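Local coordinates for protein alginase (Pseudoalteromonas, PDB 4Q8L) that probably cleaves alginate by beta-elimination, as a polysaccharide lyase of family 18, and carries a bound calcium ion, at residues F12-D17 and H47-K52; T62-E67 and V147-G152. One frame throughout, in Å; residues are numbered along the deposited sequence.

How the contacts relate
After helix 4-7, strand 12-15 is the first strand and pairs antiparallel with strand 44-51. Contact 1 closes this loop of about 30 residues, which includes helix 32-35 and the short strands 22-24 and 27-30. The chain then enters strand 62-74. Its first half pairs with the end of strand 142-150 in contact 2, after some 80 residues that are largely strand. The two contacts therefore stand in series and neither nests in the other. Their centres lie about 18 Å apart, and their nearest atoms about 5 Å. Contact 1 belongs to one antiparallel sheet and contact 2 to the other. Phe177 meets Phe12 and Tyr49 of contact 1 and Phe66 of contact 2.

Contact 1 of 2, residues F12-D17 and H47-K52; sequences FDLEGD and HEYKVK
Phe12 and Val51 meet on the packed face of this strand pair, with Phe12 CE1 3.6 Å from Val51 CG2. Phe12 CG lies anti to its carbonyl carbon (chi1 -62°), which sends the ring across the neighbouring strand. Phe12 CB touches Tyr49 CB. Leu14 CD1 sits over one face of the Tyr49 ring in a CH-pi contact, 4.2 Å from its centroid. Ile6 of helix 4-7 and Phe177 extend this apolar layer.

The Asp13, Glu15 and Lys50 end of the other face is looser and partly exposed, while Glu48 on the same face is buried and pairs with Lys176. Lys50 bends at chi2 and chi3, and NZ joins both carboxylates in a salt-bridge network. Lys50 NZ lies 2.8 Å from Glu15 OE2, which it meets from above the carboxylate plane. Asp13 OD1, 3.1 Å from Lys50 NZ, receives it on its anti lone pair. Glu15 OE1 turns to Arg46 and His37, so both Glu15 oxygens are engaged.

Asp13-Lys50 and Glu15-Glu48, the hydrogen-bonded pairs, exchange four backbone bonds. The straightest is Glu48 N to Glu15 O, at 164°. This is an antiparallel strand pair at the margin of a beta-sandwich sheet, as in lyases of the concanavalin-like clan.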
ATOM      1  N   PHE A  12     -10.566  11.384  -0.418  1.00 11.85           N
ATOM      2  CA  PHE A  12     -10.293  10.092   0.214  1.00 12.69           C
ATOM      3  C   PHE A  12     -11.219   9.784   1.388  1.00 15.41           C
ATOM      4  O   PHE A  12     -11.339  10.582   2.325  1.00 15.63           O
ATOM      5  CB  PHE A  12      -8.839  10.029   0.726  1.00 12.78           C
ATOM      6  CG  PHE A  12      -7.791  10.152  -0.355  1.00 12.14           C
ATOM      7  CD1 PHE A  12      -7.363   9.030  -1.054  1.00 10.54           C
ATOM      8  CD2 PHE A  12      -7.217  11.388  -0.648  1.00 10.88           C
ATOM      9  CE1 PHE A  12      -6.393   9.135  -2.041  1.00 12.16           C
ATOM     10  CE2 PHE A  12      -6.243  11.506  -1.645  1.00 12.88           C
ATOM     11  CZ  PHE A  12      -5.830  10.377  -2.342  1.00 11.87           C
ATOM     12  N   ASP A  13     -11.861   8.616   1.326  1.00 13.47           N
ATOM     13  CA  ASP A  13     -12.520   8.025   2.480  1.00 15.22           C
ATOM     14  C   ASP A  13     -11.433   7.478   3.395  1.00 15.99           C
ATOM     15  O   ASP A  13     -10.401   6.987   2.916  1.00 14.37           O
ATOM     16  CB  ASP A  13     -13.397   6.842   2.061  1.00 14.81           C
ATOM     17  CG  ASP A  13     -14.655   7.257   1.329  1.00 19.55           C
ATOM     18  OD1 ASP A  13     -15.144   6.431   0.529  1.00 19.68           O
ATOM     19  OD2 ASP A  13     -15.162   8.379   1.562  1.00 20.01           O
ATOM     20  N   LEU A  14     -11.664   7.559   4.701  1.00 13.62           N
ATOM     21  CA  LEU A  14     -10.798   6.900   5.673  1.00 15.61           C
ATOM     22  C   LEU A  14     -11.188   5.432   5.839  1.00 14.65           C
ATOM     23  O   LEU A  14     -12.335   5.118   6.172  1.00 14.26           O
ATOM     24  CB  LEU A  14     -10.892   7.609   7.028  1.00 14.45           C
ATOM     25  CG  LEU A  14     -10.134   6.994   8.205  1.00 14.83           C
ATOM     26  CD1 LEU A  14      -8.676   6.675   7.825  1.00 13.68           C
ATOM     27  CD2 LEU A  14     -10.204   7.918   9.439  1.00 14.90           C
ATOM     28  N   GLU A  15     -10.239   4.532   5.612  1.00 14.07           N
ATOM     29  CA  GLU A  15     -10.468   3.111   5.877  1.00 13.80           C
ATOM     30  C   GLU A  15      -9.826   2.712   7.210  1.00 14.63           C
ATOM     31  O   GLU A  15      -8.621   2.466   7.297  1.00 12.31           O
ATOM     32  CB  GLU A  15      -9.935   2.254   4.720  1.00 14.96           C
ATOM     33  CG  GLU A  15     -10.649   2.541   3.392  1.00 13.34           C
ATOM     34  CD  GLU A  15     -12.099   2.062   3.389  1.00 15.81           C
ATOM     35  OE1 GLU A  15     -12.358   0.940   3.877  1.00 14.29           O
ATOM     36  OE2 GLU A  15     -12.980   2.802   2.900  1.00 16.46           O
ATOM     37  N   GLY A  16     -10.633   2.675   8.259  1.00 14.18           N
ATOM     38  CA  GLY A  16     -10.118   2.390   9.592  1.00 14.80           C
ATOM     39  C   GLY A  16     -10.180   3.646  10.440  1.00 13.57           C
ATOM     40  O   GLY A  16      -9.220   4.410  10.506  1.00 12.16           O
ATOM     41  N   ASP A  17     -11.320   3.857  11.092  1.00 14.26           N
ATOM     42  CA  ASP A  17     -11.618   5.136  11.730  1.00 18.17           C
ATOM     43  C   ASP A  17     -10.950   5.323  13.088  1.00 18.48           C
ATOM     44  O   ASP A  17     -10.742   6.455  13.541  1.00 16.54           O
ATOM     45  CB  ASP A  17     -13.133   5.289  11.876  1.00 20.03           C
ATOM     46  CG  ASP A  17     -13.843   5.183  10.551  1.00 18.83           C
ATOM     47  OD1 ASP A  17     -13.807   6.164   9.785  1.00 20.33           O
ATOM     48  OD2 ASP A  17     -14.414   4.114  10.264  1.00 19.96           O
ATOM     49  N   HIS A  47      -4.981   0.142   7.530  1.00 14.31           N
ATOM     50  CA  HIS A  47      -5.297   1.475   7.993  1.00 14.01           C
ATOM     51  C   HIS A  47      -4.862   2.302   6.799  1.00 12.81           C
ATOM     52  O   HIS A  47      -3.682   2.336   6.482  1.00 13.42           O
ATOM     53  CB  HIS A  47      -4.471   1.817   9.229  1.00 12.61           C
ATOM     54  CG  HIS A  47      -5.093   2.853  10.112  1.00 12.37           C
ATOM     55  ND1 HIS A  47      -4.442   3.381  11.208  1.00 15.14           N
ATOM     56  CD2 HIS A  47      -6.313   3.443  10.075  1.00 11.51           C
ATOM     57  CE1 HIS A  47      -5.235   4.256  11.807  1.00 15.20           C
ATOM     58  NE2 HIS A  47      -6.374   4.315  11.138  1.00 14.87           N
ATOM     59  N   GLU A  48      -5.805   2.922   6.097  1.00 13.07           N
ATOM     60  CA  GLU A  48      -5.447   3.561   4.836  1.00 13.72           C
ATOM     61  C   GLU A  48      -6.514   4.546   4.344  1.00 14.21           C
ATOM     62  O   GLU A  48      -7.618   4.615   4.894  1.00 15.06           O
ATOM     63  CB  GLU A  48      -5.158   2.484   3.768  1.00 14.69           C
ATOM     64  CG  GLU A  48      -6.397   1.734   3.292  1.00 18.36           C
ATOM     65  CD  GLU A  48      -6.087   0.434   2.538  1.00 15.26           C
ATOM     66  OE1 GLU A  48      -6.986  -0.426   2.456  1.00 17.73           O
ATOM     67  OE2 GLU A  48      -4.969   0.270   2.014  1.00 17.72           O
ATOM     68  N   TYR A  49      -6.161   5.318   3.320  1.00 14.84           N
ATOM     69  CA  TYR A  49      -7.094   6.217   2.660  1.00 14.15           C
ATOM     70  C   TYR A  49      -7.399   5.670   1.270  1.00 15.13           C
ATOM     71  O   TYR A  49      -6.556   5.009   0.665  1.00 13.95           O
ATOM     72  CB  TYR A  49      -6.515   7.632   2.553  1.00 12.85           C
ATOM     73  CG  TYR A  49      -6.434   8.343   3.876  1.00 12.37           C
ATOM     74  CD1 TYR A  49      -5.250   8.374   4.595  1.00 11.63           C
ATOM     75  CD2 TYR A  49      -7.552   8.965   4.425  1.00 13.74           C
ATOM     76  CE1 TYR A  49      -5.173   9.022   5.818  1.00 12.27           C
ATOM     77  CE2 TYR A  49      -7.483   9.616   5.645  1.00 11.72           C
ATOM     78  CZ  TYR A  49      -6.288   9.635   6.333  1.00 12.95           C
ATOM     79  OH  TYR A  49      -6.201  10.275   7.545  1.00 14.36           O
ATOM     80  N   LYS A  50      -8.595   5.976   0.771  1.00 12.36           N
ATOM     81  CA  LYS A  50      -9.116   5.360  -0.436  1.00 11.99           C
ATOM     82  C   LYS A  50      -9.944   6.368  -1.237  1.00 13.92           C
ATOM     83  O   LYS A  50     -10.864   7.002  -0.705  1.00 13.07           O
ATOM     84  CB  LYS A  50      -9.979   4.154  -0.045  1.00 14.90           C
ATOM     85  CG  LYS A  50     -10.728   3.496  -1.187  1.00 16.24           C
ATOM     86  CD  LYS A  50     -12.038   2.915  -0.686  1.00 17.33           C
ATOM     87  CE  LYS A  50     -13.047   4.028  -0.404  1.00 17.10           C
ATOM     88  NZ  LYS A  50     -14.159   3.531   0.437  1.00 19.15           N
ATOM     89  N   VAL A  51      -9.617   6.527  -2.515  1.00 13.20           N
ATOM     90  CA  VAL A  51     -10.393   7.426  -3.370  1.00 13.47           C
ATOM     91  C   VAL A  51     -11.865   6.971  -3.379  1.00 13.97           C
ATOM     92  O   VAL A  51     -12.167   5.816  -3.682  1.00 14.65           O
ATOM     93  CB  VAL A  51      -9.835   7.472  -4.809  1.00 14.79           C
ATOM     94  CG1 VAL A  51     -10.772   8.258  -5.729  1.00 13.69           C
ATOM     95  CG2 VAL A  51      -8.419   8.076  -4.827  1.00 13.07           C
ATOM     96  N   LYS A  52     -12.778   7.870  -3.033  1.00 12.03           N
ATOM     97  CA  LYS A  52     -14.191   7.489  -2.914  1.00 16.75           C
ATOM     98  C   LYS A  52     -14.802   7.042  -4.248  1.00 14.85           C
ATOM     99  O   LYS A  52     -14.384   7.488  -5.320  1.00 13.93           O
ATOM    100  CB  LYS A  52     -15.015   8.630  -2.300  1.00 17.38           C
ATOM    101  CG  LYS A  52     -15.144   9.842  -3.204  1.00 18.33           C
ATOM    102  CD  LYS A  52     -15.860  10.996  -2.510  1.00 24.47           C
ATOM    103  CE  LYS A  52     -15.077  11.518  -1.323  1.00 19.27           C
ATOM    104  NZ  LYS A  52     -15.668  12.795  -0.841  1.00 21.10           N
TER

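Contact 2 of 2, residues T62-E67 and V147-G152; sequences TYEVFE and VVNNYG
Asn149 and Glu64 face each other on the buried side of the pair, their side chains crossing at a slant. The amide and carboxylate planes are 40° apart. Asn149 ND2 points an N-H at Glu64 OE1 over 3.2 Å, with a nearly straight angle of 168°. The acceptor lies close to the amide plane and offers its anti lone pair. Asn149 CG is anti to the backbone N (chi1 173°), which carries the amide across to Glu64. The other end of the amide serves the turn that follows: Asn149 OD1 accepts from Gly152 N at 2.8 Å, an Asx motif.

On the other face lies Tyr63; Tyr151, from the turn beyond the strand, brings its ring to it, the two rings lying oblique to one another. Tyr63 CB stands over one face of the Tyr151 ring, offset toward its rim, and comes 3.5 Å from Tyr151 CZ. Asn150 OD1 approaches the edge of the Tyr63 ring, 3.4 Å from Tyr63 CD2, with the amide plane perpendicular to the ring. Val65 and Val148 continue this face more loosely.

The backbone ladder is regular. Phe66 and Val147 exchange two nearly straight bonds, and Glu64 and Asn149 exchange two more. Tyr151 N to Thr62 O is weak, where the chain leaves the strand.

Asn149 and His85 meet Glu64 OE1, and Tyr222 meets Glu64 OE2. Both ends of this buried carboxylate are thus held, which restricts its rotation, and Asn149 links it to the turn.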
ATOM      1  N   THR A  62      -7.588   8.942 -15.756  1.00 23.59           N
ATOM      2  CA  THR A  62      -7.069   9.681 -14.610  1.00 21.58           C
ATOM      3  C   THR A  62      -5.591  10.061 -14.739  1.00 23.16           C
ATOM      4  O   THR A  62      -4.763   9.282 -15.211  1.00 21.95           O
ATOM      5  CB  THR A  62      -7.283   8.923 -13.271  1.00 25.23           C
ATOM      6  OG1 THR A  62      -6.123   8.152 -12.970  1.00 39.30           O
ATOM      7  CG2 THR A  62      -8.477   8.000 -13.342  1.00 21.30           C
ATOM      8  N   TYR A  63      -5.282  11.281 -14.325  1.00 23.08           N
ATOM      9  CA  TYR A  63      -3.916  11.688 -14.089  1.00 21.16           C
ATOM     10  C   TYR A  63      -3.816  11.965 -12.597  1.00 22.68           C
ATOM     11  O   TYR A  63      -4.546  12.808 -12.070  1.00 23.06           O
ATOM     12  CB  TYR A  63      -3.578  12.949 -14.874  1.00 22.46           C
ATOM     13  CG  TYR A  63      -2.212  13.498 -14.549  1.00 22.74           C
ATOM     14  CD1 TYR A  63      -2.044  14.446 -13.550  1.00 25.17           C
ATOM     15  CD2 TYR A  63      -1.082  13.062 -15.233  1.00 23.62           C
ATOM     16  CE1 TYR A  63      -0.798  14.947 -13.245  1.00 25.56           C
ATOM     17  CE2 TYR A  63       0.174  13.558 -14.928  1.00 25.01           C
ATOM     18  CZ  TYR A  63       0.308  14.501 -13.938  1.00 29.02           C
ATOM     19  OH  TYR A  63       1.552  15.002 -13.634  1.00 29.13           O
ATOM     20  N   GLU A  64      -2.941  11.246 -11.906  1.00 15.96           N
ATOM     21  CA  GLU A  64      -2.768  11.487 -10.485  1.00 15.82           C
ATOM     22  C   GLU A  64      -1.313  11.324 -10.066  1.00 17.58           C
ATOM     23  O   GLU A  64      -0.576  10.490 -10.607  1.00 16.32           O
ATOM     24  CB  GLU A  64      -3.713  10.602  -9.648  1.00 17.50           C
ATOM     25  CG  GLU A  64      -3.422   9.117  -9.713  1.00 22.55           C
ATOM     26  CD  GLU A  64      -4.591   8.241  -9.268  1.00 20.80           C
ATOM     27  OE1 GLU A  64      -4.875   7.256  -9.980  1.00 21.01           O
ATOM     28  OE2 GLU A  64      -5.215   8.526  -8.213  1.00 19.08           O
ATOM     29  N   VAL A  65      -0.906  12.157  -9.117  1.00 12.38           N
ATOM     30  CA  VAL A  65       0.431  12.103  -8.547  1.00 14.42           C
ATOM     31  C   VAL A  65       0.350  12.127  -7.025  1.00 16.31           C
ATOM     32  O   VAL A  65      -0.116  13.112  -6.439  1.00 17.16           O
ATOM     33  CB  VAL A  65       1.286  13.285  -9.013  1.00 15.30           C
ATOM     34  CG1 VAL A  65       2.676  13.230  -8.368  1.00 18.68           C
ATOM     35  CG2 VAL A  65       1.403  13.294 -10.547  1.00 20.45           C
ATOM     36  N   PHE A  66       0.770  11.032  -6.395  1.00 12.76           N
ATOM     37  CA  PHE A  66       0.832  10.945  -4.940  1.00 12.79           C
ATOM     38  C   PHE A  66       2.286  10.948  -4.486  1.00 14.04           C
ATOM     39  O   PHE A  66       3.102  10.206  -5.019  1.00 13.39           O
ATOM     40  CB  PHE A  66       0.152   9.672  -4.423  1.00 14.01           C
ATOM     41  CG  PHE A  66       0.333   9.453  -2.938  1.00 12.98           C
ATOM     42  CD1 PHE A  66      -0.445  10.147  -2.020  1.00 11.44           C
ATOM     43  CD2 PHE A  66       1.299   8.577  -2.459  1.00 14.18           C
ATOM     44  CE1 PHE A  66      -0.271   9.967  -0.647  1.00 12.58           C
ATOM     45  CE2 PHE A  66       1.475   8.387  -1.084  1.00 13.80           C
ATOM     46  CZ  PHE A  66       0.687   9.080  -0.178  1.00 12.54           C
ATOM     47  N   GLU A  67       2.601  11.784  -3.503  1.00 13.23           N
ATOM     48  CA  GLU A  67       3.948  11.845  -2.952  1.00 15.90           C
ATOM     49  C   GLU A  67       3.909  11.916  -1.430  1.00 18.58           C
ATOM     50  O   GLU A  67       3.045  12.580  -0.849  1.00 14.89           O
ATOM     51  CB  GLU A  67       4.718  13.055  -3.499  1.00 18.48           C
ATOM     52  CG  GLU A  67       4.876  13.070  -5.012  1.00 22.55           C
ATOM     53  CD  GLU A  67       5.595  14.313  -5.513  1.00 31.32           C
ATOM     54  OE1 GLU A  67       5.906  14.373  -6.722  1.00 39.30           O
ATOM     55  OE2 GLU A  67       5.849  15.231  -4.702  1.00 36.61           O
ATOM     56  N   VAL A 147       4.098   8.039  -6.559  1.00 13.65           N
ATOM     57  CA  VAL A 147       3.310   7.180  -7.423  1.00 13.24           C
ATOM     58  C   VAL A 147       2.612   8.054  -8.456  1.00 17.97           C
ATOM     59  O   VAL A 147       1.819   8.943  -8.115  1.00 16.16           O
ATOM     60  CB  VAL A 147       2.235   6.395  -6.637  1.00 16.81           C
ATOM     61  CG1 VAL A 147       1.442   5.482  -7.579  1.00 11.77           C
ATOM     62  CG2 VAL A 147       2.868   5.590  -5.483  1.00 14.15           C
ATOM     63  N   VAL A 148       2.921   7.813  -9.721  1.00 15.45           N
ATOM     64  CA  VAL A 148       2.298   8.564 -10.795  1.00 16.31           C
ATOM     65  C   VAL A 148       1.445   7.639 -11.637  1.00 19.00           C
ATOM     66  O   VAL A 148       1.914   6.596 -12.104  1.00 19.90           O
ATOM     67  CB  VAL A 148       3.347   9.214 -11.721  1.00 18.57           C
ATOM     68  CG1 VAL A 148       2.651   9.953 -12.874  1.00 22.14           C
ATOM     69  CG2 VAL A 148       4.273  10.148 -10.942  1.00 13.91           C
ATOM     70  N   ASN A 149       0.188   8.016 -11.822  1.00 17.64           N
ATOM     71  CA  ASN A 149      -0.645   7.392 -12.838  1.00 16.50           C
ATOM     72  C   ASN A 149      -0.864   8.408 -13.943  1.00 18.08           C
ATOM     73  O   ASN A 149      -1.708   9.301 -13.819  1.00 18.75           O
ATOM     74  CB  ASN A 149      -1.995   6.930 -12.259  1.00 16.92           C
ATOM     75  CG  ASN A 149      -2.955   6.435 -13.337  1.00 19.55           C
ATOM     76  OD1 ASN A 149      -2.536   6.042 -14.428  1.00 19.08           O
ATOM     77  ND2 ASN A 149      -4.249   6.452 -13.033  1.00 18.35           N
ATOM     78  N   ASN A 150      -0.079   8.293 -15.011  1.00 17.11           N
ATOM     79  CA  ASN A 150      -0.213   9.195 -16.151  1.00 17.64           C
ATOM     80  C   ASN A 150      -1.150   8.586 -17.194  1.00 20.70           C
ATOM     81  O   ASN A 150      -0.704   7.980 -18.177  1.00 15.04           O
ATOM     82  CB  ASN A 150       1.154   9.508 -16.762  1.00 16.56           C
ATOM     83  CG  ASN A 150       1.078  10.598 -17.830  1.00 24.65           C
ATOM     84  OD1 ASN A 150       0.066  11.291 -17.953  1.00 20.92           O
ATOM     85  ND2 ASN A 150       2.148  10.744 -18.610  1.00 17.96           N
ATOM     86  N   TYR A 151      -2.454   8.725 -16.945  1.00 17.26           N
ATOM     87  CA  TYR A 151      -3.481   8.187 -17.833  1.00 18.79           C
ATOM     88  C   TYR A 151      -3.216   6.736 -18.229  1.00 19.60           C
ATOM     89  O   TYR A 151      -3.313   6.382 -19.402  1.00 21.11           O
ATOM     90  CB  TYR A 151      -3.651   9.076 -19.076  1.00 22.42           C
ATOM     91  CG  TYR A 151      -4.141  10.469 -18.730  1.00 21.55           C
ATOM     92  CD1 TYR A 151      -5.452  10.674 -18.313  1.00 24.41           C
ATOM     93  CD2 TYR A 151      -3.295  11.568 -18.801  1.00 19.41           C
ATOM     94  CE1 TYR A 151      -5.909  11.929 -17.977  1.00 24.93           C
ATOM     95  CE2 TYR A 151      -3.747  12.842 -18.463  1.00 24.24           C
ATOM     96  CZ  TYR A 151      -5.057  13.011 -18.053  1.00 25.03           C
ATOM     97  OH  TYR A 151      -5.531  14.260 -17.711  1.00 30.23           O
ATOM     98  N   GLY A 152      -2.890   5.898 -17.249  1.00 16.65           N
ATOM     99  CA  GLY A 152      -2.687   4.484 -17.504  1.00 18.38           C
ATOM    100  C   GLY A 152      -1.224   4.075 -17.605  1.00 18.36           C
ATOM    101  O   GLY A 152      -0.907   2.893 -17.636  1.00 17.67           O
TER